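Local coordinates for protein terminal oxygenase component of carbazole 1,9a-dioxygenase (PDB 3GKQ) that probably carries out the angular dioxygenation of carbazole, passing electrons from a ferredoxin through a Rieske [2Fe-2S] cluster to a non-heme iron, at residues E54-L58 and A67-R71; Q166-A172 and G293-Q299. All coordinates share one frame; numbering follows the deposited sequence.

Contact 1: E54-L58 and A67-R71; sequences EKVLL and AIADR
Asp70 lays its side chain across Val56 and Leu57 from the end of the neighbouring strand. Its CB sits 3.5 Å from Lys55 O and also touches the carbonyl carbon of Val56. With CG anti to the backbone N (chi1 -166°), the carboxylate is carried onward over Leu57, where Asp70 CG lies 3.9 Å from Leu57 CG. At the tip, OD1 rests 3.7 Å from Leu57 CG, while OD2 accepts a hydrogen bond from Ser80 OG, so this buried polar end has a partner outside the strands. A short acid suits the place because its CB and CG can pack on carbon while OD2 reaches Ser80. Strands 54-61 and 64-69 form an antiparallel beta hairpin within the three-stranded sheet of the Rieske domain. Leu57 and Ile68 are its hydrogen-bonded pair here: Leu57 N reaches Ile68 O at 2.8 Å, and Ile68 N returns to Leu57 O at 3.1 Å. The Asp70 N-H extends the ladder past the strand, donating to Lys55 O at 2.9 Å, just where an inverse gamma turn centred on Asp70 bends the chain towards the cluster ligand Cys72. Leu57 and Ile68 share the face that packs on Ile91. On the face of Leu58 and Ala67, Leu58 CD2 presses tightly on Ala67 CB at 3.5 Å, and the small methyl of Ala67 suits a place shared with Leu138. Lys55, at the solvent edge, hydrogen-bonds to Thr78 OG1 through NZ, and a water joins that ammonium to Asp70 O.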
ATOM      1  N   GLU A  54      -7.995  18.971   3.330  1.00 27.85           N
ATOM      2  CA  GLU A  54      -9.343  19.322   2.896  1.00 27.37           C
ATOM      3  C   GLU A  54      -9.450  19.436   1.375  1.00 28.00           C
ATOM      4  O   GLU A  54      -8.611  20.062   0.728  1.00 28.31           O
ATOM      5  CB  GLU A  54      -9.767  20.637   3.567  1.00 27.68           C
ATOM      6  CG  GLU A  54      -9.950  20.500   5.088  1.00 28.80           C
ATOM      7  CD  GLU A  54     -10.278  21.820   5.788  1.00 30.27           C
ATOM      8  OE1 GLU A  54     -10.887  22.709   5.162  1.00 29.57           O
ATOM      9  OE2 GLU A  54      -9.941  21.958   6.982  1.00 30.98           O
ATOM     10  N   LYS A  55     -10.479  18.815   0.808  1.00 26.94           N
ATOM     11  CA  LYS A  55     -10.691  18.851  -0.637  1.00 26.91           C
ATOM     12  C   LYS A  55     -11.563  20.043  -1.012  1.00 27.18           C
ATOM     13  O   LYS A  55     -12.697  20.175  -0.550  1.00 25.95           O
ATOM     14  CB  LYS A  55     -11.322  17.539  -1.104  1.00 27.69           C
ATOM     15  CG  LYS A  55     -10.395  16.338  -0.920  1.00 30.48           C
ATOM     16  CD  LYS A  55     -11.087  15.016  -1.225  1.00 33.92           C
ATOM     17  CE  LYS A  55     -11.422  14.879  -2.701  1.00 35.08           C
ATOM     18  NZ  LYS A  55     -12.115  13.587  -2.989  1.00 36.63           N
ATOM     19  N   VAL A  56     -11.019  20.910  -1.857  1.00 27.07           N
ATOM     20  CA  VAL A  56     -11.708  22.124  -2.275  1.00 27.84           C
ATOM     21  C   VAL A  56     -11.863  22.210  -3.793  1.00 28.17           C
ATOM     22  O   VAL A  56     -11.036  21.687  -4.538  1.00 27.64           O
ATOM     23  CB  VAL A  56     -10.926  23.365  -1.769  1.00 27.80           C
ATOM     24  CG1 VAL A  56     -11.669  24.646  -2.116  1.00 28.36           C
ATOM     25  CG2 VAL A  56     -10.710  23.254  -0.255  1.00 27.72           C
ATOM     26  N   LEU A  57     -12.933  22.858  -4.245  1.00 28.96           N
ATOM     27  CA  LEU A  57     -13.175  23.022  -5.676  1.00 29.61           C
ATOM     28  C   LEU A  57     -13.162  24.515  -5.991  1.00 29.11           C
ATOM     29  O   LEU A  57     -13.916  25.292  -5.398  1.00 28.39           O
ATOM     30  CB  LEU A  57     -14.532  22.435  -6.079  1.00 29.97           C
ATOM     31  CG  LEU A  57     -14.602  21.601  -7.369  1.00 34.31           C
ATOM     32  CD1 LEU A  57     -16.036  21.624  -7.879  1.00 31.34           C
ATOM     33  CD2 LEU A  57     -13.652  22.126  -8.440  1.00 30.96           C
ATOM     34  N   LEU A  58     -12.304  24.909  -6.922  1.00 29.12           N
ATOM     35  CA  LEU A  58     -12.187  26.312  -7.307  1.00 30.22           C
ATOM     36  C   LEU A  58     -12.826  26.583  -8.667  1.00 31.35           C
ATOM     37  O   LEU A  58     -12.921  25.697  -9.509  1.00 31.42           O
ATOM     38  CB  LEU A  58     -10.712  26.713  -7.387  1.00 30.90           C
ATOM     39  CG  LEU A  58      -9.775  26.389  -6.222  1.00 28.99           C
ATOM     40  CD1 LEU A  58      -8.347  26.749  -6.623  1.00 28.26           C
ATOM     41  CD2 LEU A  58     -10.201  27.148  -4.983  1.00 29.05           C
ATOM     42  N   ALA A  67     -14.351  29.415  -3.969  1.00 30.86           N
ATOM     43  CA  ALA A  67     -13.884  28.129  -3.464  1.00 29.00           C
ATOM     44  C   ALA A  67     -14.926  27.495  -2.542  1.00 27.04           C
ATOM     45  O   ALA A  67     -15.390  28.123  -1.594  1.00 25.89           O
ATOM     46  CB  ALA A  67     -12.569  28.322  -2.716  1.00 28.51           C
ATOM     47  N   ILE A  68     -15.281  26.247  -2.832  1.00 26.23           N
ATOM     48  CA  ILE A  68     -16.263  25.513  -2.048  1.00 26.73           C
ATOM     49  C   ILE A  68     -15.727  24.120  -1.714  1.00 26.13           C
ATOM     50  O   ILE A  68     -14.820  23.616  -2.381  1.00 25.47           O
ATOM     51  CB  ILE A  68     -17.587  25.320  -2.835  1.00 27.82           C
ATOM     52  CG1 ILE A  68     -17.299  24.562  -4.138  1.00 27.66           C
ATOM     53  CG2 ILE A  68     -18.241  26.678  -3.123  1.00 27.82           C
ATOM     54  CD1 ILE A  68     -18.535  24.212  -4.964  1.00 29.28           C
ATOM     55  N   ALA A  69     -16.293  23.505  -0.679  1.00 25.84           N
ATOM     56  CA  ALA A  69     -15.901  22.156  -0.292  1.00 26.85           C
ATOM     57  C   ALA A  69     -16.218  21.249  -1.481  1.00 28.07           C
ATOM     58  O   ALA A  69     -17.312  21.321  -2.049  1.00 29.17           O
ATOM     59  CB  ALA A  69     -16.692  21.712   0.937  1.00 25.36           C
ATOM     60  N   ASP A  70     -15.268  20.392  -1.848  1.00 27.76           N
ATOM     61  CA  ASP A  70     -15.440  19.494  -2.988  1.00 27.14           C
ATOM     62  C   ASP A  70     -16.119  18.178  -2.598  1.00 27.77           C
ATOM     63  O   ASP A  70     -15.583  17.093  -2.820  1.00 27.99           O
ATOM     64  CB  ASP A  70     -14.071  19.228  -3.628  1.00 26.78           C
ATOM     65  CG  ASP A  70     -14.167  18.586  -5.002  1.00 28.78           C
ATOM     66  OD1 ASP A  70     -15.285  18.473  -5.545  1.00 28.54           O
ATOM     67  OD2 ASP A  70     -13.107  18.208  -5.553  1.00 30.05           O
ATOM     68  N   ARG A  71     -17.311  18.285  -2.020  1.00 27.86           N
ATOM     69  CA  ARG A  71     -18.070  17.111  -1.607  1.00 28.23           C
ATOM     70  C   ARG A  71     -19.550  17.444  -1.480  1.00 27.24           C
ATOM     71  O   ARG A  71     -19.923  18.401  -0.799  1.00 28.74           O
ATOM     72  CB  ARG A  71     -17.564  16.582  -0.262  1.00 30.09           C
ATOM     73  CG  ARG A  71     -18.269  15.311   0.180  1.00 35.10           C
ATOM     74  CD  ARG A  71     -17.561  14.650   1.358  1.00 40.57           C
ATOM     75  NE  ARG A  71     -17.745  15.390   2.599  1.00 45.88           N
ATOM     76  CZ  ARG A  71     -17.123  15.096   3.740  1.00 51.75           C
ATOM     77  NH1 ARG A  71     -16.271  14.075   3.791  1.00 50.96           N
ATOM     78  NH2 ARG A  71     -17.360  15.814   4.832  1.00 52.96           N
TER
HETATM   79  O   HOH W   1     -14.676  14.817  -1.608  1.00 38.94           O

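Contact 2: Q166-A172 and G293-Q299; sequences QHRVVDA and GHHLYLQ. With FE2 (Fe (II) ion), chain I.
Gln166 and Gln299 run side by side, and the Gln166 NE2-H points almost straight at Gln299 OE1, 2.9 Å away. Arg168 NH2 reaches that same Gln299 OE1 at 3.0 Å from the opposite face of the amide, so one oxygen is gripped by two donors and a water. With its CG between the backbone N and carbonyl carbon (chi1 77°), Arg168 lies along Tyr297. Its guanidinium is turned 51° to the phenol ring, NE at the ring's edge and Tyr297 CE2 over a guanidinium face. A leucine in place of Arg168 would probably leave Asp332, its salt-bridge partner, without this countercharge and let the Gln299 amide turn more freely. Val170 CB sits over the face of the His295 ring, 3.7 Å from its centroid, in a CH-pi contact. The edge of that ring gives its ND1-H to Ala172 O at 2.8 Å, one imidazole serving as wall and donor. Asp171 and His294 point the same way, carboxylate and ring planes 82° apart. His294, oriented by a hydrogen bond between ND1 and Asp291 OD1, binds a ferrous ion through NE2 at 2.3 Å, whereas Asp171 OD1 stays 3.1 Å from that iron, though both are ligands in a known structure of this protein. This iron site ends an antiparallel strand pair in the helix-grip sheet of the Bet v 1-like catalytic domain, where helix 332-346 packs on Arg168 and Val170.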
ATOM      1  N   GLN A 166       6.371  28.747  -9.789  1.00 32.01           N
ATOM      2  CA  GLN A 166       5.945  27.412 -10.183  1.00 31.18           C
ATOM      3  C   GLN A 166       5.771  26.574  -8.920  1.00 30.35           C
ATOM      4  O   GLN A 166       6.282  26.927  -7.854  1.00 30.33           O
ATOM      5  CB  GLN A 166       6.995  26.750 -11.086  1.00 29.38           C
ATOM      6  CG  GLN A 166       8.378  26.614 -10.444  1.00 29.75           C
ATOM      7  CD  GLN A 166       9.333  25.747 -11.263  1.00 30.94           C
ATOM      8  OE1 GLN A 166       9.222  25.663 -12.484  1.00 32.63           O
ATOM      9  NE2 GLN A 166      10.287  25.113 -10.588  1.00 29.33           N
ATOM     10  N   HIS A 167       5.048  25.468  -9.036  1.00 29.97           N
ATOM     11  CA  HIS A 167       4.851  24.587  -7.894  1.00 30.98           C
ATOM     12  C   HIS A 167       4.934  23.125  -8.306  1.00 31.81           C
ATOM     13  O   HIS A 167       4.780  22.790  -9.482  1.00 31.47           O
ATOM     14  CB  HIS A 167       3.514  24.886  -7.197  1.00 30.21           C
ATOM     15  CG  HIS A 167       2.319  24.824  -8.098  1.00 31.32           C
ATOM     16  ND1 HIS A 167       1.828  23.641  -8.612  1.00 31.88           N
ATOM     17  CD2 HIS A 167       1.498  25.801  -8.554  1.00 31.09           C
ATOM     18  CE1 HIS A 167       0.756  23.893  -9.344  1.00 30.05           C
ATOM     19  NE2 HIS A 167       0.535  25.196  -9.323  1.00 30.46           N
ATOM     20  N   ARG A 168       5.209  22.265  -7.331  1.00 31.48           N
ATOM     21  CA  ARG A 168       5.317  20.831  -7.566  1.00 31.48           C
ATOM     22  C   ARG A 168       4.930  20.134  -6.270  1.00 30.45           C
ATOM     23  O   ARG A 168       5.080  20.702  -5.186  1.00 27.88           O
ATOM     24  CB  ARG A 168       6.758  20.447  -7.930  1.00 30.92           C
ATOM     25  CG  ARG A 168       7.707  20.400  -6.732  1.00 34.96           C
ATOM     26  CD  ARG A 168       9.162  20.131  -7.138  1.00 38.28           C
ATOM     27  NE  ARG A 168       9.857  21.351  -7.550  1.00 40.79           N
ATOM     28  CZ  ARG A 168      11.138  21.406  -7.911  1.00 43.58           C
ATOM     29  NH1 ARG A 168      11.883  20.303  -7.917  1.00 43.84           N
ATOM     30  NH2 ARG A 168      11.682  22.568  -8.254  1.00 40.25           N
ATOM     31  N   VAL A 169       4.428  18.911  -6.373  1.00 30.66           N
ATOM     32  CA  VAL A 169       4.063  18.176  -5.178  1.00 30.69           C
ATOM     33  C   VAL A 169       5.307  17.422  -4.733  1.00 29.21           C
ATOM     34  O   VAL A 169       5.993  16.809  -5.547  1.00 28.23           O
ATOM     35  CB  VAL A 169       2.914  17.188  -5.455  1.00 33.29           C
ATOM     36  CG1 VAL A 169       1.682  17.947  -5.936  1.00 32.09           C
ATOM     37  CG2 VAL A 169       3.340  16.185  -6.499  1.00 38.48           C
ATOM     38  N   VAL A 170       5.616  17.497  -3.444  1.00 28.14           N
ATOM     39  CA  VAL A 170       6.781  16.813  -2.901  1.00 28.44           C
ATOM     40  C   VAL A 170       6.325  15.689  -1.969  1.00 29.54           C
ATOM     41  O   VAL A 170       5.411  15.881  -1.160  1.00 28.71           O
ATOM     42  CB  VAL A 170       7.680  17.800  -2.129  1.00 28.60           C
ATOM     43  CG1 VAL A 170       8.849  17.059  -1.483  1.00 28.15           C
ATOM     44  CG2 VAL A 170       8.191  18.875  -3.080  1.00 26.62           C
ATOM     45  N   ASP A 171       6.962  14.525  -2.086  1.00 28.28           N
ATOM     46  CA  ASP A 171       6.610  13.373  -1.261  1.00 30.54           C
ATOM     47  C   ASP A 171       7.178  13.440   0.150  1.00 27.99           C
ATOM     48  O   ASP A 171       7.955  12.580   0.560  1.00 28.40           O
ATOM     49  CB  ASP A 171       7.072  12.072  -1.922  1.00 36.16           C
ATOM     50  CG  ASP A 171       6.424  11.841  -3.269  1.00 41.92           C
ATOM     51  OD1 ASP A 171       5.191  12.018  -3.382  1.00 44.56           O
ATOM     52  OD2 ASP A 171       7.148  11.472  -4.217  1.00 47.95           O
ATOM     53  N   ALA A 172       6.793  14.466   0.892  1.00 25.17           N
ATOM     54  CA  ALA A 172       7.250  14.609   2.263  1.00 23.19           C
ATOM     55  C   ALA A 172       6.311  15.545   2.996  1.00 22.82           C
ATOM     56  O   ALA A 172       5.587  16.330   2.376  1.00 22.47           O
ATOM     57  CB  ALA A 172       8.676  15.169   2.298  1.00 21.98           C
ATOM     58  N   GLY A 293       1.616  13.175   4.192  1.00 24.92           N
ATOM     59  CA  GLY A 293       2.852  12.796   3.528  1.00 26.58           C
ATOM     60  C   GLY A 293       3.271  13.603   2.315  1.00 26.77           C
ATOM     61  O   GLY A 293       4.266  13.265   1.671  1.00 26.27           O
ATOM     62  N   HIS A 294       2.532  14.661   1.992  1.00 26.36           N
ATOM     63  CA  HIS A 294       2.868  15.475   0.826  1.00 26.03           C
ATOM     64  C   HIS A 294       2.646  16.959   1.055  1.00 25.97           C
ATOM     65  O   HIS A 294       1.812  17.363   1.876  1.00 26.47           O
ATOM     66  CB  HIS A 294       2.016  15.075  -0.388  1.00 24.98           C
ATOM     67  CG  HIS A 294       1.941  13.601  -0.625  1.00 28.61           C
ATOM     68  ND1 HIS A 294       1.217  12.752   0.185  1.00 31.21           N
ATOM     69  CD2 HIS A 294       2.497  12.823  -1.586  1.00 28.38           C
ATOM     70  CE1 HIS A 294       1.330  11.515  -0.267  1.00 31.67           C
ATOM     71  NE2 HIS A 294       2.100  11.533  -1.340  1.00 28.99           N
ATOM     72  N   HIS A 295       3.400  17.773   0.327  1.00 24.66           N
ATOM     73  CA  HIS A 295       3.212  19.209   0.395  1.00 25.69           C
ATOM     74  C   HIS A 295       3.408  19.809  -0.983  1.00 25.97           C
ATOM     75  O   HIS A 295       4.053  19.215  -1.856  1.00 26.12           O
ATOM     76  CB  HIS A 295       4.139  19.888   1.426  1.00 24.65           C
ATOM     77  CG  HIS A 295       5.598  19.859   1.082  1.00 27.05           C
ATOM     78  ND1 HIS A 295       6.415  18.790   1.385  1.00 26.81           N
ATOM     79  CD2 HIS A 295       6.403  20.804   0.536  1.00 28.24           C
ATOM     80  CE1 HIS A 295       7.661  19.079   1.051  1.00 27.77           C
ATOM     81  NE2 HIS A 295       7.681  20.296   0.534  1.00 28.84           N
ATOM     82  N   LEU A 296       2.809  20.972  -1.183  1.00 25.95           N
ATOM     83  CA  LEU A 296       2.917  21.684  -2.443  1.00 27.23           C
ATOM     84  C   LEU A 296       4.083  22.656  -2.265  1.00 27.25           C
ATOM     85  O   LEU A 296       4.017  23.574  -1.452  1.00 26.33           O
ATOM     86  CB  LEU A 296       1.614  22.441  -2.717  1.00 28.75           C
ATOM     87  CG  LEU A 296       1.360  23.136  -4.060  1.00 31.29           C
ATOM     88  CD1 LEU A 296       2.250  24.349  -4.183  1.00 37.65           C
ATOM     89  CD2 LEU A 296       1.591  22.152  -5.205  1.00 32.26           C
ATOM     90  N   TYR A 297       5.158  22.423  -3.006  1.00 26.59           N
ATOM     91  CA  TYR A 297       6.335  23.281  -2.941  1.00 27.80           C
ATOM     92  C   TYR A 297       6.153  24.383  -3.985  1.00 28.04           C
ATOM     93  O   TYR A 297       6.248  24.137  -5.186  1.00 28.66           O
ATOM     94  CB  TYR A 297       7.590  22.445  -3.217  1.00 28.13           C
ATOM     95  CG  TYR A 297       8.883  23.226  -3.334  1.00 29.56           C
ATOM     96  CD1 TYR A 297       9.161  24.292  -2.477  1.00 29.85           C
ATOM     97  CD2 TYR A 297       9.849  22.868  -4.278  1.00 29.89           C
ATOM     98  CE1 TYR A 297      10.368  24.983  -2.551  1.00 31.61           C
ATOM     99  CE2 TYR A 297      11.067  23.553  -4.363  1.00 31.44           C
ATOM    100  CZ  TYR A 297      11.318  24.608  -3.494  1.00 32.87           C
ATOM    101  OH  TYR A 297      12.522  25.273  -3.552  1.00 32.85           O
ATOM    102  N   LEU A 298       5.863  25.589  -3.505  1.00 28.96           N
ATOM    103  CA  LEU A 298       5.624  26.756  -4.354  1.00 30.29           C
ATOM    104  C   LEU A 298       6.864  27.652  -4.346  1.00 31.18           C
ATOM    105  O   LEU A 298       7.284  28.120  -3.289  1.00 30.41           O
ATOM    106  CB  LEU A 298       4.432  27.544  -3.807  1.00 30.48           C
ATOM    107  CG  LEU A 298       3.388  28.204  -4.715  1.00 34.90           C
ATOM    108  CD1 LEU A 298       2.967  29.516  -4.065  1.00 32.83           C
ATOM    109  CD2 LEU A 298       3.926  28.461  -6.109  1.00 32.80           C
ATOM    110  N   GLN A 299       7.435  27.893  -5.522  1.00 31.95           N
ATOM    111  CA  GLN A 299       8.630  28.727  -5.650  1.00 32.07           C
ATOM    112  C   GLN A 299       8.306  30.010  -6.398  1.00 32.08           C
ATOM    113  O   GLN A 299       7.973  29.963  -7.578  1.00 33.08           O
ATOM    114  CB  GLN A 299       9.710  27.984  -6.430  1.00 32.69           C
ATOM    115  CG  GLN A 299      10.210  26.718  -5.789  1.00 32.23           C
ATOM    116  CD  GLN A 299      11.018  25.880  -6.752  1.00 32.98           C
ATOM    117  OE1 GLN A 299      10.470  25.264  -7.669  1.00 31.10           O
ATOM    118  NE2 GLN A 299      12.335  25.863  -6.561  1.00 32.14           N
TER
HETATM  119 FE   FE2 I 503       2.996   9.933  -2.727  1.00 35.80          FE
HETATM  120  O   HOH W   2       8.257  23.763  -7.314  1.00 26.56           O

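How the contacts relate
Both contacts are antiparallel strand pairs, but they share no strand and belong to different domains, their centres about 19 Å apart and their nearest atoms about 9 Å. Contact 1 is local, a hairpin whose strands follow one another in the chain, whereas contact 2 joins segments with 120 residues between them. Contact 1 is mostly buried and aliphatic apart from the buried Asp70, with Lys55 at its exposed edge. Contact 2 is only partly buried, though nearer the centre of the chain, and relies on amide, guanidinium and imidazole groups. Each ends in an inverse gamma turn centred on an aspartate: Asp70 leads to the [2Fe-2S] ligands, while Asp171 lies beside a ferrous ion.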